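PDB 3F67: putative dienelactone hydrolase, which probably acts as an ester hydrolase of the dienelactone hydrolase family, built on the alpha/beta-hydrolase fold. Local coordinates for residues V88-D101 and W124-N136. Sequence-based numbering, arbitrary orientation.
Sequences VSKVPDAQVLADLD and WGGRITWLYAAHN
Asp101 grips two side chains of 124-136 at once: OD1 turns its anti lone pair to Tyr132 OH (2.7 Å), while OD2 accepts from His135 NE2 (2.8 Å) on its syn side, almost in the imidazole plane. Tyr132 OH in turn accepts from Asn136 ND2, so the phenol both gives and receives a bond. Leu97 touches both rings: its CB stands squarely over the centre of the His135 imidazole (3.9 Å to the centroid), a CH-pi contact, and its CD2 meets the edge of Tyr132. Leu100 CB lies over one face of Tyr132 in a second CH-pi contact, and Leu100 CD1 joins Val96 CG1 against Ile128 CG2. Farther toward the start of both segments, Arg127, extended from CG to NE, holds Asp93 end-on, NH1 to OD1 (3.1 Å) and NH2 to OD2 (2.8 Å), with the two planes turned 40° apart; Leu131 CD1 lies over a guanidinium face. Trp124 has CG anti to its N (chi1 178°), which sends the indole toward 88-101; Val96 CG2 meets its ring edge (3.8 Å from CH2) and NE1 donates to a water bonded to Val88 O. The first part of helix 93-108 (93-101) crosses helix 124-133 at -71°, the latter beginning within what is probably the nucleophile elbow of the alpha/beta-hydrolase fold. Leu100 and Tyr132 rest on Ile119 of strand 116-122, Trp124 and Ile128 on Val38 of strand 32-38; Leu131 separately touches Ile164 of helix 161-164.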
# COMPACT_ATOMS: atom_id res chain seq x y z
N VAL A 88 -3.32 15.60 -3.90
CA VAL A 88 -3.85 14.24 -3.70
C VAL A 88 -5.20 14.04 -4.40
O VAL A 88 -5.43 13.01 -5.06
CB VAL A 88 -3.99 13.87 -2.20
CG1 VAL A 88 -4.56 12.43 -2.05
CG2 VAL A 88 -2.61 13.96 -1.47
N SER A 89 -6.05 15.05 -4.29
CA SER A 89 -7.43 14.99 -4.78
C SER A 89 -7.50 15.14 -6.30
O SER A 89 -8.58 15.11 -6.90
CB SER A 89 -8.27 16.05 -4.06
OG SER A 89 -8.42 15.69 -2.69
N LYS A 90 -6.33 15.30 -6.92
CA LYS A 90 -6.24 15.39 -8.36
C LYS A 90 -5.62 14.16 -9.01
O LYS A 90 -5.48 14.10 -10.24
CB LYS A 90 -5.49 16.70 -8.76
CG LYS A 90 -6.19 17.95 -8.21
CD LYS A 90 -5.82 19.19 -8.96
CE LYS A 90 -6.46 20.44 -8.34
NZ LYS A 90 -7.96 20.38 -8.32
N VAL A 91 -5.29 13.15 -8.20
CA VAL A 91 -4.67 11.92 -8.68
C VAL A 91 -5.81 10.87 -8.80
O VAL A 91 -6.38 10.49 -7.77
CB VAL A 91 -3.61 11.41 -7.67
CG1 VAL A 91 -3.02 10.07 -8.12
CG2 VAL A 91 -2.48 12.45 -7.49
N PRO A 92 -6.19 10.48 -10.03
CA PRO A 92 -7.37 9.61 -10.16
C PRO A 92 -7.05 8.18 -9.73
O PRO A 92 -5.97 7.66 -10.09
CB PRO A 92 -7.70 9.63 -11.67
CG PRO A 92 -6.97 10.84 -12.21
CD PRO A 92 -5.70 10.92 -11.35
N ASP A 93 -7.99 7.53 -9.03
CA ASP A 93 -7.77 6.13 -8.64
C ASP A 93 -7.43 5.24 -9.85
O ASP A 93 -6.54 4.36 -9.77
CB ASP A 93 -9.04 5.54 -8.01
CG ASP A 93 -9.39 6.15 -6.65
OD1 ASP A 93 -8.55 6.80 -5.95
OD2 ASP A 93 -10.55 5.90 -6.27
N ALA A 94 -8.14 5.45 -10.97
CA ALA A 94 -7.96 4.59 -12.17
C ALA A 94 -6.51 4.64 -12.66
O ALA A 94 -5.94 3.61 -13.05
CB ALA A 94 -8.89 5.00 -13.28
N GLN A 95 -5.94 5.84 -12.64
CA GLN A 95 -4.55 6.07 -12.99
C GLN A 95 -3.62 5.30 -12.07
O GLN A 95 -2.64 4.68 -12.53
CB GLN A 95 -4.23 7.58 -12.94
CG GLN A 95 -2.79 7.91 -13.28
CD GLN A 95 -2.45 9.34 -12.92
OE1 GLN A 95 -2.64 10.24 -13.73
NE2 GLN A 95 -2.02 9.57 -11.69
N VAL A 96 -3.90 5.37 -10.76
CA VAL A 96 -3.06 4.73 -9.74
C VAL A 96 -3.06 3.22 -9.98
O VAL A 96 -2.00 2.58 -10.00
CB VAL A 96 -3.55 5.04 -8.30
CG1 VAL A 96 -2.74 4.19 -7.27
CG2 VAL A 96 -3.39 6.53 -7.94
N LEU A 97 -4.24 2.64 -10.18
CA LEU A 97 -4.30 1.17 -10.31
C LEU A 97 -3.56 0.73 -11.59
O LEU A 97 -2.85 -0.29 -11.59
CB LEU A 97 -5.76 0.69 -10.32
CG LEU A 97 -6.53 1.12 -9.02
CD1 LEU A 97 -7.94 0.57 -9.14
CD2 LEU A 97 -5.88 0.60 -7.74
N ALA A 98 -3.68 1.50 -12.66
CA ALA A 98 -2.98 1.18 -13.90
C ALA A 98 -1.45 1.32 -13.71
O ALA A 98 -0.66 0.51 -14.23
CB ALA A 98 -3.47 2.09 -15.07
N ASP A 99 -1.03 2.32 -12.95
CA ASP A 99 0.40 2.47 -12.66
C ASP A 99 0.90 1.28 -11.83
O ASP A 99 2.05 0.84 -12.02
CB ASP A 99 0.69 3.79 -11.89
CG ASP A 99 0.63 5.01 -12.80
OD1 ASP A 99 0.80 4.86 -14.05
OD2 ASP A 99 0.41 6.12 -12.28
N LEU A 100 0.11 0.80 -10.86
CA LEU A 100 0.56 -0.35 -10.09
C LEU A 100 0.71 -1.58 -11.00
O LEU A 100 1.65 -2.38 -10.81
CB LEU A 100 -0.38 -0.66 -8.95
CG LEU A 100 -0.46 0.48 -7.93
CD1 LEU A 100 -1.53 0.19 -6.87
CD2 LEU A 100 0.93 0.74 -7.25
N ASP A 101 -0.22 -1.73 -11.95
CA ASP A 101 -0.07 -2.82 -12.96
C ASP A 101 1.27 -2.68 -13.70
O ASP A 101 1.93 -3.70 -13.99
CB ASP A 101 -1.16 -2.80 -14.03
CG ASP A 101 -2.55 -3.15 -13.48
OD1 ASP A 101 -2.68 -3.83 -12.42
OD2 ASP A 101 -3.51 -2.72 -14.15
N TRP A 124 -3.16 6.80 2.86
CA TRP A 124 -3.70 6.92 1.47
C TRP A 124 -3.45 5.61 0.69
O TRP A 124 -4.34 5.07 -0.03
CB TRP A 124 -3.02 8.11 0.74
CG TRP A 124 -3.46 8.29 -0.68
CD1 TRP A 124 -4.55 9.01 -1.13
CD2 TRP A 124 -2.83 7.72 -1.82
NE1 TRP A 124 -4.62 8.94 -2.52
CE2 TRP A 124 -3.56 8.17 -2.96
CE3 TRP A 124 -1.67 6.93 -2.00
CZ2 TRP A 124 -3.19 7.80 -4.27
CZ3 TRP A 124 -1.30 6.56 -3.32
CH2 TRP A 124 -2.06 7.00 -4.42
N GLY A 125 -2.24 5.08 0.87
CA GLY A 125 -1.81 3.84 0.23
C GLY A 125 -2.52 2.57 0.71
O GLY A 125 -2.60 1.59 -0.05
N GLY A 126 -3.05 2.62 1.92
CA GLY A 126 -3.81 1.49 2.47
C GLY A 126 -5.17 1.43 1.81
O GLY A 126 -5.67 0.34 1.57
N ARG A 127 -5.76 2.59 1.49
CA ARG A 127 -7.02 2.54 0.73
C ARG A 127 -6.77 1.98 -0.67
O ARG A 127 -7.52 1.13 -1.15
CB ARG A 127 -7.68 3.92 0.68
CG ARG A 127 -8.89 3.96 -0.29
CD ARG A 127 -9.56 5.32 -0.27
NE ARG A 127 -10.52 5.45 -1.38
CZ ARG A 127 -10.18 5.75 -2.63
NH1 ARG A 127 -8.90 6.03 -2.93
NH2 ARG A 127 -11.12 5.85 -3.57
N ILE A 128 -5.71 2.48 -1.31
CA ILE A 128 -5.32 2.00 -2.65
C ILE A 128 -5.08 0.48 -2.64
O ILE A 128 -5.46 -0.22 -3.58
CB ILE A 128 -4.07 2.79 -3.14
CG1 ILE A 128 -4.42 4.28 -3.38
CG2 ILE A 128 -3.45 2.13 -4.40
CD1 ILE A 128 -5.50 4.52 -4.44
N THR A 129 -4.47 0.01 -1.56
CA THR A 129 -4.23 -1.42 -1.38
C THR A 129 -5.53 -2.24 -1.51
O THR A 129 -5.56 -3.22 -2.23
CB THR A 129 -3.47 -1.69 -0.05
OG1 THR A 129 -2.14 -1.17 -0.20
CG2 THR A 129 -3.28 -3.22 0.17
N TRP A 130 -6.59 -1.83 -0.80
CA TRP A 130 -7.87 -2.52 -0.95
C TRP A 130 -8.35 -2.49 -2.39
O TRP A 130 -8.81 -3.50 -2.94
CB TRP A 130 -8.94 -1.84 -0.08
CG TRP A 130 -8.83 -2.10 1.41
CD1 TRP A 130 -8.39 -1.22 2.38
CD2 TRP A 130 -9.26 -3.29 2.10
NE1 TRP A 130 -8.50 -1.81 3.64
CE2 TRP A 130 -9.02 -3.07 3.49
CE3 TRP A 130 -9.79 -4.53 1.67
CZ2 TRP A 130 -9.31 -4.04 4.46
CZ3 TRP A 130 -10.08 -5.51 2.65
CH2 TRP A 130 -9.85 -5.25 4.03
N LEU A 131 -8.32 -1.30 -2.99
CA LEU A 131 -8.79 -1.17 -4.37
C LEU A 131 -8.01 -2.10 -5.32
O LEU A 131 -8.61 -2.70 -6.25
CB LEU A 131 -8.69 0.28 -4.87
CG LEU A 131 -9.51 1.34 -4.10
CD1 LEU A 131 -9.43 2.72 -4.81
CD2 LEU A 131 -10.91 0.94 -3.82
N TYR A 132 -6.68 -2.14 -5.16
CA TYR A 132 -5.85 -2.94 -6.06
C TYR A 132 -6.16 -4.43 -5.92
O TYR A 132 -6.13 -5.19 -6.93
CB TYR A 132 -4.33 -2.69 -5.79
CG TYR A 132 -3.50 -3.16 -6.96
CD1 TYR A 132 -3.63 -2.55 -8.21
CD2 TYR A 132 -2.65 -4.24 -6.82
CE1 TYR A 132 -2.92 -3.01 -9.30
CE2 TYR A 132 -1.89 -4.72 -7.92
CZ TYR A 132 -2.04 -4.08 -9.14
OH TYR A 132 -1.33 -4.52 -10.23
N ALA A 133 -6.49 -4.86 -4.70
CA ALA A 133 -6.88 -6.25 -4.48
C ALA A 133 -8.18 -6.64 -5.22
O ALA A 133 -8.36 -7.81 -5.53
CB ALA A 133 -6.99 -6.58 -2.94
N ALA A 134 -9.02 -5.66 -5.56
CA ALA A 134 -10.20 -5.92 -6.40
C ALA A 134 -9.94 -5.62 -7.88
O ALA A 134 -10.84 -5.72 -8.72
CB ALA A 134 -11.38 -5.08 -5.92
N HIS A 135 -8.72 -5.22 -8.20
CA HIS A 135 -8.40 -4.82 -9.58
C HIS A 135 -7.59 -5.87 -10.34
O HIS A 135 -7.88 -6.17 -11.51
CB HIS A 135 -7.67 -3.48 -9.54
CG HIS A 135 -7.10 -3.05 -10.87
ND1 HIS A 135 -7.85 -2.40 -11.83
CD2 HIS A 135 -5.85 -3.18 -11.37
CE1 HIS A 135 -7.08 -2.15 -12.88
NE2 HIS A 135 -5.86 -2.59 -12.62
N ASN A 136 -6.54 -6.38 -9.70
CA ASN A 136 -5.57 -7.27 -10.38
C ASN A 136 -5.81 -8.71 -9.98
O ASN A 136 -5.50 -9.09 -8.86
CB ASN A 136 -4.08 -6.85 -10.08
CG ASN A 136 -3.08 -7.71 -10.86
OD1 ASN A 136 -3.47 -8.72 -11.44
ND2 ASN A 136 -1.79 -7.28 -10.90
O HOH W 1 -6.33 10.40 -4.31